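Putative solute-binding component of ABC transporter (PDB 4YS6) probably binds sugars for an ABC transporter and here holds beta-D-glucose in the cleft between its two lobes. Local coordinates at residues 47-51 and 272-276; 147-151 and 287-291; 213-218 and 246-252; 278-282 and 339-344. One frame throughout, in Å; residues are numbered along the deposited sequence.

Contact 1: residues 47-51 and 272-276; sequences DLQRW and DCDIA. With BGC (beta-D-glucopyranose), chain D.
With CG opposite its backbone N (chi1 -166°), Gln49 reaches the start of helix 275-282, where its OE1 takes the N-H of Ile275 at 2.9 Å, nearly straight (165°) and on a carbonyl lone pair. A water 2.8 Å from OE1 donates to it and accepts from Ala276 N, so one amide oxygen serves two N-H groups of a first turn whose N-cap, Asp274, supplies no side-chain cap. Gln49 NE2 is held by Gln53 and Tyr354. The Asp274 carboxylate runs past the amide the opposite way, its OD1 3.6 Å from Gln49 CB, while OD2 is joined to Gln49 N through a second water. A third water accepts from Arg50 N and lies 2.7 Å from Asp272 OD2 and 2.6 Å from Asp274 OD1.

Arg50 meets Asp272 differently. Their guanidinium and carboxylate planes stand almost perpendicular (87°), and the charged groups do not touch. Instead they share a sugar hydroxyl: Arg50 NH1 donates to BGC O3 at 2.9 Å, and O3 donates to Asp272 OD1 at 2.7 Å. Asp272 OD2 accepts from BGC O4 at 2.5 Å. The guanidinium is fixed by salt bridges to Asp54 and Asp124 and lies under Trp51 CH2, whose ring gives its NE1 proton to BGC O6. Lobes joined through ligand, direct bonds and waters characterise the closed cleft of a sugar-binding protein of the periplasmic binding protein fold.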
loop_
_atom_site.group_PDB
_atom_site.type_symbol
_atom_site.label_atom_id
_atom_site.label_comp_id
_atom_site.label_asym_id
_atom_site.label_seq_id
_atom_site.Cartn_x
_atom_site.Cartn_y
_atom_site.Cartn_z
ATOM N N ASP A 47 8.526 2.541 -10.066
ATOM C CA ASP A 47 7.958 1.424 -10.845
ATOM C C ASP A 47 6.645 0.946 -10.232
ATOM O O ASP A 47 5.928 0.149 -10.825
ATOM C CB ASP A 47 8.943 0.261 -10.937
ATOM C CG ASP A 47 10.188 0.605 -11.759
ATOM O OD1 ASP A 47 10.056 1.273 -12.811
ATOM O OD2 ASP A 47 11.300 0.210 -11.347
ATOM N N LEU A 48 6.340 1.434 -9.033
ATOM C CA LEU A 48 5.051 1.233 -8.397
ATOM C C LEU A 48 4.390 2.608 -8.424
ATOM O O LEU A 48 4.973 3.589 -7.970
ATOM C CB LEU A 48 5.221 0.700 -6.983
ATOM C CG LEU A 48 5.797 -0.716 -6.889
ATOM C CD1 LEU A 48 6.255 -1.045 -5.504
ATOM C CD2 LEU A 48 4.778 -1.731 -7.343
ATOM N N GLN A 49 3.206 2.709 -9.011
ATOM C CA GLN A 49 2.775 3.998 -9.516
ATOM C C GLN A 49 2.672 5.095 -8.472
ATOM O O GLN A 49 3.125 6.214 -8.710
ATOM C CB GLN A 49 1.420 3.890 -10.199
ATOM C CG GLN A 49 1.075 5.117 -11.029
ATOM C CD GLN A 49 -0.427 5.247 -11.230
ATOM O OE1 GLN A 49 -1.045 4.456 -11.931
ATOM N NE2 GLN A 49 -1.008 6.241 -10.604
ATOM N N ARG A 50 2.052 4.798 -7.338
ATOM C CA ARG A 50 1.647 5.861 -6.430
ATOM C C ARG A 50 2.813 6.752 -5.989
ATOM O O ARG A 50 2.628 7.963 -5.795
ATOM C CB ARG A 50 0.925 5.303 -5.180
ATOM C CG ARG A 50 1.745 4.443 -4.279
ATOM C CD ARG A 50 1.084 4.292 -2.918
ATOM N NE ARG A 50 1.174 5.518 -2.126
ATOM C CZ ARG A 50 0.810 5.598 -0.845
ATOM N NH1 ARG A 50 0.266 4.560 -0.234
ATOM N NH2 ARG A 50 0.958 6.730 -0.163
ATOM N N TRP A 51 4.005 6.190 -5.865
ATOM C CA TRP A 51 5.139 6.925 -5.275
ATOM C C TRP A 51 5.578 8.056 -6.170
ATOM O O TRP A 51 6.180 9.014 -5.694
ATOM C CB TRP A 51 6.312 5.986 -4.966
ATOM C CG TRP A 51 5.845 4.821 -4.171
ATOM C CD1 TRP A 51 5.694 3.545 -4.623
ATOM C CD2 TRP A 51 5.382 4.815 -2.806
ATOM N NE1 TRP A 51 5.176 2.746 -3.643
ATOM C CE2 TRP A 51 4.954 3.503 -2.524
ATOM C CE3 TRP A 51 5.279 5.791 -1.806
ATOM C CZ2 TRP A 51 4.460 3.135 -1.273
ATOM C CZ3 TRP A 51 4.763 5.418 -0.573
ATOM C CH2 TRP A 51 4.366 4.108 -0.317
ATOM N N ASP A 272 -5.268 1.563 -4.408
ATOM C CA ASP A 272 -4.457 2.704 -4.895
ATOM C C ASP A 272 -5.107 3.414 -6.090
ATOM O O ASP A 272 -4.736 4.552 -6.408
ATOM C CB ASP A 272 -3.029 2.345 -5.365
ATOM C CG ASP A 272 -2.100 1.922 -4.247
ATOM O OD1 ASP A 272 -2.448 2.031 -3.052
ATOM O OD2 ASP A 272 -0.962 1.518 -4.606
ATOM N N CYS A 273 -6.018 2.736 -6.779
ATOM C CA CYS A 273 -6.579 3.243 -8.028
ATOM C C CYS A 273 -5.482 3.624 -9.020
ATOM O O CYS A 273 -5.512 4.731 -9.606
ATOM C CB CYS A 273 -7.500 4.443 -7.786
ATOM S SG CYS A 273 -8.989 3.959 -6.874
ATOM N N ASP A 274 -4.504 2.732 -9.195
ATOM C CA ASP A 274 -3.547 2.885 -10.292
ATOM C C ASP A 274 -4.310 2.982 -11.610
ATOM O O ASP A 274 -5.341 2.351 -11.794
ATOM C CB ASP A 274 -2.569 1.702 -10.386
ATOM C CG ASP A 274 -1.578 1.644 -9.236
ATOM O OD1 ASP A 274 -1.439 2.641 -8.486
ATOM O OD2 ASP A 274 -0.893 0.598 -9.121
ATOM N N ILE A 275 -3.757 3.715 -12.559
ATOM C CA ILE A 275 -4.426 3.943 -13.832
ATOM C C ILE A 275 -4.728 2.640 -14.562
ATOM O O ILE A 275 -5.821 2.471 -15.068
ATOM C CB ILE A 275 -3.578 4.875 -14.731
ATOM C CG1 ILE A 275 -3.618 6.277 -14.150
ATOM C CG2 ILE A 275 -4.103 4.922 -16.166
ATOM C CD1 ILE A 275 -2.618 7.235 -14.782
ATOM N N ALA A 276 -3.765 1.730 -14.631
ATOM C CA ALA A 276 -3.968 0.452 -15.306
ATOM C C ALA A 276 -5.171 -0.285 -14.724
ATOM O O ALA A 276 -5.980 -0.863 -15.465
ATOM C CB ALA A 276 -2.720 -0.410 -15.181
HETATM C C2 BGC D . 1.276 1.112 0.199
HETATM C C3 BGC D . 0.345 0.733 -0.907
HETATM C C4 BGC D . 1.052 0.358 -2.141
HETATM C C5 BGC D . 2.107 -0.678 -1.906
HETATM C C6 BGC D . 2.998 -0.934 -3.103
HETATM C C1 BGC D . 2.226 -0.067 0.493
HETATM O O1 BGC D . 3.077 0.200 1.424
HETATM O O2 BGC D . 0.538 1.418 1.375
HETATM O O3 BGC D . -0.536 1.899 -1.130
HETATM O O4 BGC D . 0.147 -0.222 -3.114
HETATM O O5 BGC D . 2.956 -0.206 -0.816
HETATM O O6 BGC D . 3.445 0.274 -3.699
HETATM O O HOH W 1 -0.931 2.356 -13.703
HETATM O O HOH W 2 1.805 0.235 -9.604
HETATM O O HOH W 3 0.464 2.446 -6.766
#

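Contact 2: residues 147-151 and 287-291; sequences KQGEY and SMSIF
Tyr151, on helix 141-155, presents one face of its ring to Met288, a selenomethionine at the approach to strand 289-291. The principal interaction is a CH-pi contact: Met288 CG sits 3.9 Å from the centroid of the Tyr151 ring and only 8° off its normal. Further along, the selenium adds a more distant Met-aromatic contact, 5.3 Å from the centroid of the same ring. The chain bends at chi2 (83°) and again at chi3, which carries it past the ring and down to the helix backbone. There CE lies 4.0 Å from Lys147 O, and as far from the CA of Gln148.

Plain van der Waals packing extends the interface at both ends. At one, Ser287 CB approaches Tyr151 OH at 3.6 Å, the hydroxyl of Ser287 being engaged by Val268 N. At the other, the aliphatic part of Lys147 crosses Ile290 at a slant, CD to CD1 4.0 Å, before the ammonium end leads away.

Polar groups look elsewhere. No hydrogen bond links 147-151 to 287-291; Gln148 NE2 donates to the carbonyls of Gly270 and Ser245, and Ser289 OG pairs with Asp247 and Cys273 N. Helix and strand are therefore fitted together by dispersion, with the aromatic face meeting a bent selenoether chain, and the fit rests on complementary side-chain shape, with no hydrogen bond across the interface.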
loop_
_atom_site.group_PDB
_atom_site.type_symbol
_atom_site.label_atom_id
_atom_site.label_comp_id
_atom_site.label_asym_id
_atom_site.label_seq_id
_atom_site.Cartn_x
_atom_site.Cartn_y
_atom_site.Cartn_z
ATOM N N LYS A 147 -11.966 -3.368 4.570
ATOM C CA LYS A 147 -12.853 -3.050 3.443
ATOM C C LYS A 147 -12.748 -4.118 2.368
ATOM O O LYS A 147 -13.758 -4.505 1.757
ATOM C CB LYS A 147 -12.536 -1.679 2.851
ATOM C CG LYS A 147 -12.959 -0.520 3.744
ATOM C CD LYS A 147 -12.713 0.818 3.039
ATOM C CE LYS A 147 -13.068 2.010 3.880
ATOM N NZ LYS A 147 -14.515 2.042 4.163
ATOM N N GLN A 148 -11.536 -4.595 2.118
ATOM C CA GLN A 148 -11.343 -5.628 1.090
ATOM C C GLN A 148 -11.996 -6.943 1.514
ATOM O O GLN A 148 -12.656 -7.612 0.700
ATOM C CB GLN A 148 -9.861 -5.865 0.804
ATOM C CG GLN A 148 -9.172 -4.630 0.220
ATOM C CD GLN A 148 -7.664 -4.725 0.241
ATOM O OE1 GLN A 148 -7.073 -5.407 1.082
ATOM N NE2 GLN A 148 -7.033 -4.021 -0.671
ATOM N N GLY A 149 -11.831 -7.301 2.781
ATOM C CA GLY A 149 -12.478 -8.484 3.325
ATOM C C GLY A 149 -13.987 -8.399 3.318
ATOM O O GLY A 149 -14.665 -9.361 2.937
ATOM N N GLU A 150 -14.527 -7.253 3.737
ATOM C CA GLU A 150 -15.974 -7.087 3.795
ATOM C C GLU A 150 -16.571 -7.102 2.402
ATOM O O GLU A 150 -17.721 -7.526 2.219
ATOM C CB GLU A 150 -16.333 -5.788 4.509
ATOM C CG GLU A 150 -16.107 -5.872 6.008
ATOM C CD GLU A 150 -16.466 -4.607 6.755
ATOM O OE1 GLU A 150 -16.737 -4.708 7.973
ATOM O OE2 GLU A 150 -16.472 -3.519 6.139
ATOM N N TYR A 151 -15.818 -6.622 1.420
ATOM C CA TYR A 151 -16.307 -6.637 0.030
ATOM C C TYR A 151 -16.514 -8.072 -0.438
ATOM O O TYR A 151 -17.554 -8.412 -0.984
ATOM C CB TYR A 151 -15.345 -5.905 -0.917
ATOM C CG TYR A 151 -15.903 -5.824 -2.312
ATOM C CD1 TYR A 151 -16.826 -4.847 -2.654
ATOM C CD2 TYR A 151 -15.545 -6.751 -3.276
ATOM C CE1 TYR A 151 -17.352 -4.775 -3.930
ATOM C CE2 TYR A 151 -16.076 -6.693 -4.546
ATOM C CZ TYR A 151 -16.969 -5.697 -4.869
ATOM O OH TYR A 151 -17.512 -5.661 -6.135
ATOM N N SER A 287 -12.890 -5.700 -9.550
ATOM C CA SER A 287 -14.171 -5.378 -8.896
ATOM C C SER A 287 -14.206 -4.025 -8.209
ATOM O O SER A 287 -15.210 -3.304 -8.258
ATOM C CB SER A 287 -14.490 -6.449 -7.841
ATOM O OG SER A 287 -14.509 -7.731 -8.429
HETATM N N MSE A 288 -13.124 -3.723 -7.517
HETATM C CA MSE A 288 -13.048 -2.525 -6.705
HETATM C C MSE A 288 -11.588 -2.193 -6.449
HETATM O O MSE A 288 -10.678 -3.017 -6.689
HETATM C CB MSE A 288 -13.783 -2.734 -5.379
HETATM C CG MSE A 288 -13.205 -3.850 -4.530
HETATM SE SE MSE A 288 -11.653 -3.401 -3.403
HETATM C CE MSE A 288 -12.555 -3.014 -1.713
ATOM N N SER A 289 -11.368 -0.978 -5.963
ATOM C CA SER A 289 -10.088 -0.589 -5.466
ATOM C C SER A 289 -10.344 0.352 -4.291
ATOM O O SER A 289 -11.482 0.544 -3.859
ATOM C CB SER A 289 -9.225 0.045 -6.568
ATOM O OG SER A 289 -7.875 0.262 -6.139
ATOM N N ILE A 290 -9.282 0.829 -3.694
ATOM C CA ILE A 290 -9.378 1.729 -2.550
ATOM C C ILE A 290 -8.620 2.965 -2.966
ATOM O O ILE A 290 -7.473 2.872 -3.407
ATOM C CB ILE A 290 -8.774 1.110 -1.260
ATOM C CG1 ILE A 290 -9.511 -0.162 -0.814
ATOM C CG2 ILE A 290 -8.719 2.152 -0.124
ATOM C CD1 ILE A 290 -10.915 0.020 -0.416
ATOM N N PHE A 291 -9.254 4.120 -2.842
ATOM C CA PHE A 291 -8.628 5.377 -3.202
ATOM C C PHE A 291 -7.995 5.999 -1.963
ATOM O O PHE A 291 -8.662 6.251 -0.968
ATOM C CB PHE A 291 -9.624 6.355 -3.807
ATOM C CG PHE A 291 -9.047 7.714 -4.103
ATOM C CD1 PHE A 291 -7.923 7.851 -4.911
ATOM C CD2 PHE A 291 -9.645 8.854 -3.609
ATOM C CE1 PHE A 291 -7.408 9.111 -5.194
ATOM C CE2 PHE A 291 -9.145 10.101 -3.899
ATOM C CZ PHE A 291 -8.011 10.223 -4.696
#

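Contact 3: residues 213-218 and 246-252; sequences TAGWST and NDSTALG. With BGC (beta-D-glucopyranose), chain D.
Trp216 and Asn246 touch each other at the glucose. The amide of Asn246 meets the benzene part of the indole obliquely, CG 3.3 Å from Trp216 CE3, with the two planes 53° apart. Trp216 gives a ring face to the sugar, BGC C5 standing 3.6 Å above it, and Asn246 ND2 donates to BGC O4 at 2.9 Å. An aromatic platform under a pyranose beside a polar side chain that reads a hydroxyl is a hallmark of sugar-binding sites, and here the loop 213-218 and the start of helix 247-260 supply one each.

Behind this first shell stands Ser248, its OG set between its own backbone N and carbonyl carbon (chi1 65°). The second N-H of Asn246 ND2 reaches that OG at 2.9 Å, within the amide plane, and from there the hydroxyl passes its proton to Trp216 O at 2.6 Å. Asn246 OD1 meanwhile caps the helix by accepting from Thr249 N, which approaches from above the carbonyl plane. The amide is thus gripped at both ends, and its rotation is settled. The indole is steadied by Asp176, which accepts from NE1. Further out, Thr218 OG1 donates to Ser248 O at 2.8 Å. Gly252, having no side chain, lets its CA come within 3.4 Å of Thr218 O.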
loop_
_atom_site.group_PDB
_atom_site.type_symbol
_atom_site.label_atom_id
_atom_site.label_comp_id
_atom_site.label_asym_id
_atom_site.label_seq_id
_atom_site.Cartn_x
_atom_site.Cartn_y
_atom_site.Cartn_z
ATOM N N THR A 213 3.924 -11.134 -1.681
ATOM C CA THR A 213 4.466 -10.956 -3.030
ATOM C C THR A 213 5.701 -10.074 -2.944
ATOM O O THR A 213 5.607 -8.884 -2.670
ATOM C CB THR A 213 3.437 -10.307 -3.999
ATOM O OG1 THR A 213 2.190 -11.021 -3.967
ATOM C CG2 THR A 213 3.971 -10.306 -5.461
ATOM N N ALA A 214 6.862 -10.659 -3.209
ATOM C CA ALA A 214 8.114 -9.910 -3.161
ATOM C C ALA A 214 8.103 -8.622 -3.998
ATOM O O ALA A 214 7.721 -8.622 -5.177
ATOM C CB ALA A 214 9.252 -10.816 -3.616
ATOM N N GLY A 215 8.502 -7.513 -3.367
ATOM C CA GLY A 215 8.547 -6.222 -4.017
ATOM C C GLY A 215 7.227 -5.659 -4.483
ATOM O O GLY A 215 7.217 -4.706 -5.261
ATOM N N TRP A 216 6.111 -6.239 -4.028
ATOM C CA TRP A 216 4.794 -5.872 -4.525
ATOM C C TRP A 216 4.724 -6.019 -6.056
ATOM O O TRP A 216 3.941 -5.323 -6.746
ATOM C CB TRP A 216 4.445 -4.445 -4.129
ATOM C CG TRP A 216 4.180 -4.183 -2.666
ATOM C CD1 TRP A 216 5.042 -3.686 -1.729
ATOM C CD2 TRP A 216 2.921 -4.341 -2.003
ATOM N NE1 TRP A 216 4.386 -3.516 -0.535
ATOM C CE2 TRP A 216 3.091 -3.929 -0.673
ATOM C CE3 TRP A 216 1.661 -4.801 -2.411
ATOM C CZ2 TRP A 216 2.036 -3.947 0.255
ATOM C CZ3 TRP A 216 0.630 -4.825 -1.487
ATOM C CH2 TRP A 216 0.820 -4.393 -0.185
ATOM N N SER A 217 5.540 -6.941 -6.576
ATOM C CA SER A 217 5.762 -7.037 -8.007
ATOM C C SER A 217 4.586 -7.603 -8.797
ATOM O O SER A 217 4.100 -8.702 -8.536
ATOM C CB SER A 217 7.006 -7.894 -8.268
ATOM O OG SER A 217 7.120 -8.214 -9.641
ATOM N N THR A 218 4.141 -6.830 -9.780
ATOM C CA THR A 218 3.124 -7.290 -10.711
ATOM C C THR A 218 3.564 -8.567 -11.405
ATOM O O THR A 218 2.780 -9.511 -11.520
ATOM C CB THR A 218 2.819 -6.213 -11.762
ATOM O OG1 THR A 218 2.288 -5.071 -11.103
ATOM C CG2 THR A 218 1.810 -6.722 -12.793
ATOM N N ASN A 246 -3.349 -5.012 -3.060
ATOM C CA ASN A 246 -3.217 -3.744 -3.758
ATOM C C ASN A 246 -3.350 -3.889 -5.254
ATOM O O ASN A 246 -3.538 -4.976 -5.782
ATOM C CB ASN A 246 -1.878 -3.065 -3.420
ATOM C CG ASN A 246 -0.727 -3.585 -4.262
ATOM O OD1 ASN A 246 -0.714 -4.752 -4.685
ATOM N ND2 ASN A 246 0.237 -2.707 -4.558
ATOM N N ASP A 247 -3.234 -2.778 -5.946
ATOM C CA ASP A 247 -3.401 -2.787 -7.389
ATOM C C ASP A 247 -2.225 -3.427 -8.143
ATOM O O ASP A 247 -2.449 -4.095 -9.144
ATOM C CB ASP A 247 -3.626 -1.374 -7.874
ATOM C CG ASP A 247 -5.099 -0.894 -7.725
ATOM O OD1 ASP A 247 -5.964 -1.616 -7.170
ATOM O OD2 ASP A 247 -5.369 0.239 -8.195
ATOM N N SER A 248 -0.979 -3.279 -7.697
ATOM C CA SER A 248 0.107 -3.872 -8.480
ATOM C C SER A 248 -0.006 -5.401 -8.447
ATOM O O SER A 248 0.231 -6.061 -9.479
ATOM C CB SER A 248 1.497 -3.388 -8.013
ATOM O OG SER A 248 1.819 -3.805 -6.695
ATOM N N THR A 249 -0.437 -5.983 -7.324
ATOM C CA THR A 249 -0.628 -7.427 -7.307
ATOM C C THR A 249 -1.895 -7.810 -8.068
ATOM O O THR A 249 -1.886 -8.783 -8.830
ATOM C CB THR A 249 -0.656 -8.001 -5.878
ATOM O OG1 THR A 249 -1.717 -7.429 -5.119
ATOM C CG2 THR A 249 0.675 -7.737 -5.175
ATOM N N ALA A 250 -2.959 -7.032 -7.920
ATOM C CA ALA A 250 -4.172 -7.311 -8.684
ATOM C C ALA A 250 -3.938 -7.292 -10.187
ATOM O O ALA A 250 -4.546 -8.075 -10.933
ATOM C CB ALA A 250 -5.264 -6.318 -8.310
ATOM N N LEU A 251 -3.118 -6.364 -10.652
ATOM C CA LEU A 251 -2.805 -6.289 -12.076
ATOM C C LEU A 251 -2.148 -7.567 -12.599
ATOM O O LEU A 251 -2.447 -8.035 -13.702
ATOM C CB LEU A 251 -1.910 -5.097 -12.350
ATOM C CG LEU A 251 -1.610 -4.810 -13.802
ATOM C CD1 LEU A 251 -2.910 -4.550 -14.557
ATOM C CD2 LEU A 251 -0.685 -3.608 -13.890
ATOM N N GLY A 252 -1.224 -8.120 -11.823
ATOM C CA GLY A 252 -0.566 -9.362 -12.171
ATOM C C GLY A 252 -1.562 -10.498 -12.205
ATOM O O GLY A 252 -1.575 -11.319 -13.115
HETATM C C2 BGC D . 1.276 1.112 0.199
HETATM C C3 BGC D . 0.345 0.733 -0.907
HETATM C C4 BGC D . 1.052 0.358 -2.141
HETATM C C5 BGC D . 2.107 -0.678 -1.906
HETATM C C6 BGC D . 2.998 -0.934 -3.103
HETATM C C1 BGC D . 2.226 -0.067 0.493
HETATM O O1 BGC D . 3.077 0.200 1.424
HETATM O O2 BGC D . 0.538 1.418 1.375
HETATM O O3 BGC D . -0.536 1.899 -1.130
HETATM O O4 BGC D . 0.147 -0.222 -3.114
HETATM O O5 BGC D . 2.956 -0.206 -0.816
HETATM O O6 BGC D . 3.445 0.274 -3.699
#

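Contact 4: residues 278-282 and 339-344; sequences VKNML and ADATNY
Met281, a selenomethionine near the end of helix 275-282, reaches the turn that follows strand 331-339, its selenium 4.1 Å from Ala339 O and set against the backbone of Asp340. The methyl comes closer still to the peptide between Asp340 and Ala341, but that spacing is too short to be trusted in detail. Val278, buried like Met281, joins this inner side, with CG1 4.0 Å from Tyr344 CD1.

Toward solvent the packing passes to Leu282, which remains exposed although its touch on Tyr344 is itself close. It meets the tyrosine at about a right angle, and both methyls lie to one side of the ring plane, CD2 3.4 Å from Tyr344 CE2 and CD1 3.8 Å from Tyr344 OH. Chi1 of Tyr344, at 88°, swings the ring back toward the helix. Only against Ala341 is the outer fit slack, Leu282 CD2 merely brushing Ala341 CB at 4.1 Å.

No polar bond crosses between the segments; the turn is stiffened from within. Asp340 OD1 accepts from Thr342 N at 3.0 Å, from above the carboxylate plane, and from Thr342 OG1 at 2.7 Å on the syn side. Asn343 OD1 returns to Asp340 N at 2.8 Å in a straight bond (166°), and its ND2 reaches Phe338 O. The bond from Thr342 N to Asp340 OD1 makes this an Asx turn, which the Thr342 OG1 and Asn343 OD1 bonds reinforce; it leads the long strand 331-339 into helix 344-349 and lays that C-terminal connection against helix 275-282.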
loop_
_atom_site.group_PDB
_atom_site.type_symbol
_atom_site.label_atom_id
_atom_site.label_comp_id
_atom_site.label_asym_id
_atom_site.label_seq_id
_atom_site.Cartn_x
_atom_site.Cartn_y
_atom_site.Cartn_z
ATOM N N VAL A 278 -7.698 1.039 -12.906
ATOM C CA VAL A 278 -8.960 1.736 -13.166
ATOM C C VAL A 278 -9.480 1.372 -14.549
ATOM O O VAL A 278 -10.669 1.083 -14.729
ATOM C CB VAL A 278 -8.806 3.255 -13.043
ATOM C CG1 VAL A 278 -10.137 3.969 -13.390
ATOM C CG2 VAL A 278 -8.377 3.609 -11.639
ATOM N N LYS A 279 -8.605 1.364 -15.540
ATOM C CA LYS A 279 -9.020 0.945 -16.873
ATOM C C LYS A 279 -9.542 -0.486 -16.874
ATOM O O LYS A 279 -10.537 -0.772 -17.532
ATOM C CB LYS A 279 -7.863 1.084 -17.848
ATOM C CG LYS A 279 -7.518 2.529 -18.140
ATOM C CD LYS A 279 -6.277 2.637 -19.012
ATOM C CE LYS A 279 -5.992 4.077 -19.398
ATOM N NZ LYS A 279 -4.943 4.158 -20.466
ATOM N N ASN A 280 -8.898 -1.378 -16.123
ATOM C CA ASN A 280 -9.421 -2.746 -15.985
ATOM C C ASN A 280 -10.780 -2.776 -15.301
ATOM O O ASN A 280 -11.652 -3.540 -15.727
ATOM C CB ASN A 280 -8.473 -3.627 -15.218
ATOM C CG ASN A 280 -7.296 -4.072 -16.054
ATOM O OD1 ASN A 280 -7.278 -3.910 -17.279
ATOM N ND2 ASN A 280 -6.307 -4.638 -15.397
HETATM N N MSE A 281 -11.004 -1.931 -14.299
HETATM C CA MSE A 281 -12.333 -1.904 -13.675
HETATM C C MSE A 281 -13.391 -1.481 -14.683
HETATM O O MSE A 281 -14.513 -2.016 -14.675
HETATM C CB MSE A 281 -12.402 -0.976 -12.446
HETATM C CG MSE A 281 -11.608 -1.437 -11.273
HETATM SE SE MSE A 281 -12.046 -0.402 -9.625
HETATM C CE MSE A 281 -13.114 0.955 -10.506
ATOM N N LEU A 282 -13.072 -0.524 -15.551
ATOM C CA LEU A 282 -14.025 -0.098 -16.579
ATOM C C LEU A 282 -14.354 -1.205 -17.582
ATOM O O LEU A 282 -15.392 -1.151 -18.251
ATOM C CB LEU A 282 -13.503 1.131 -17.321
ATOM C CG LEU A 282 -13.177 2.335 -16.426
ATOM C CD1 LEU A 282 -12.847 3.570 -17.244
ATOM C CD2 LEU A 282 -14.266 2.636 -15.435
ATOM N N ALA A 339 -13.571 2.591 -3.830
ATOM C CA ALA A 339 -13.777 2.994 -5.199
ATOM C C ALA A 339 -14.193 1.828 -6.105
ATOM O O ALA A 339 -13.681 0.717 -6.018
ATOM C CB ALA A 339 -12.511 3.632 -5.728
ATOM N N ASP A 340 -15.133 2.092 -6.992
ATOM C CA ASP A 340 -15.402 1.141 -8.047
ATOM C C ASP A 340 -15.831 1.911 -9.275
ATOM O O ASP A 340 -15.718 3.132 -9.317
ATOM C CB ASP A 340 -16.431 0.101 -7.621
ATOM C CG ASP A 340 -17.814 0.675 -7.334
ATOM O OD1 ASP A 340 -18.134 1.837 -7.685
ATOM O OD2 ASP A 340 -18.612 -0.095 -6.764
ATOM N N ALA A 341 -16.284 1.206 -10.296
ATOM C CA ALA A 341 -16.500 1.885 -11.560
ATOM C C ALA A 341 -17.695 2.822 -11.504
ATOM O O ALA A 341 -17.817 3.697 -12.357
ATOM C CB ALA A 341 -16.685 0.904 -12.654
ATOM N N THR A 342 -18.570 2.649 -10.518
ATOM C CA THR A 342 -19.701 3.548 -10.367
ATOM C C THR A 342 -19.384 4.861 -9.650
ATOM O O THR A 342 -20.189 5.788 -9.745
ATOM C CB THR A 342 -20.881 2.903 -9.613
ATOM O OG1 THR A 342 -20.582 2.767 -8.223
ATOM C CG2 THR A 342 -21.227 1.539 -10.216
ATOM N N ASN A 343 -18.255 4.967 -8.951
ATOM C CA ASN A 343 -17.917 6.260 -8.328
ATOM C C ASN A 343 -16.523 6.763 -8.683
ATOM O O ASN A 343 -16.116 7.806 -8.186
ATOM C CB ASN A 343 -18.081 6.198 -6.794
ATOM C CG ASN A 343 -17.054 5.314 -6.116
ATOM O OD1 ASN A 343 -16.205 4.713 -6.759
ATOM N ND2 ASN A 343 -17.128 5.253 -4.787
ATOM N N TYR A 344 -15.794 6.061 -9.554
ATOM C CA TYR A 344 -14.441 6.477 -9.859
ATOM C C TYR A 344 -14.376 7.879 -10.468
ATOM O O TYR A 344 -13.404 8.593 -10.224
ATOM C CB TYR A 344 -13.763 5.478 -10.803
ATOM C CG TYR A 344 -14.022 5.781 -12.246
ATOM C CD1 TYR A 344 -13.171 6.613 -12.961
ATOM C CD2 TYR A 344 -15.131 5.266 -12.884
ATOM C CE1 TYR A 344 -13.422 6.919 -14.278
ATOM C CE2 TYR A 344 -15.385 5.548 -14.205
ATOM C CZ TYR A 344 -14.531 6.380 -14.895
ATOM O OH TYR A 344 -14.772 6.677 -16.212
#

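In the fold
Contacts 1 and 3 are buried and share the glucose, so their chemistry is polar and directional, with waters added in contact 1, where the lobes meet. Contacts 2 and 4 are partly buried and depend on apolar fit: in contact 2 a selenomethionine lies on a tyrosine ring, whereas in contact 4, the most peripheral, it meets backbone and other side chains touch the tyrosine. Helix 275-282 serves contact 1 with its start and contact 4 with its end. In strand 289-291, Ile290 O pairs with Asp272 N of contact 1, and Ser289 N with Ala339 O of contact 4. Asp247 joins contact 3 to contacts 1 and 2, accepting from Asp274 N and meeting Ser289 OG.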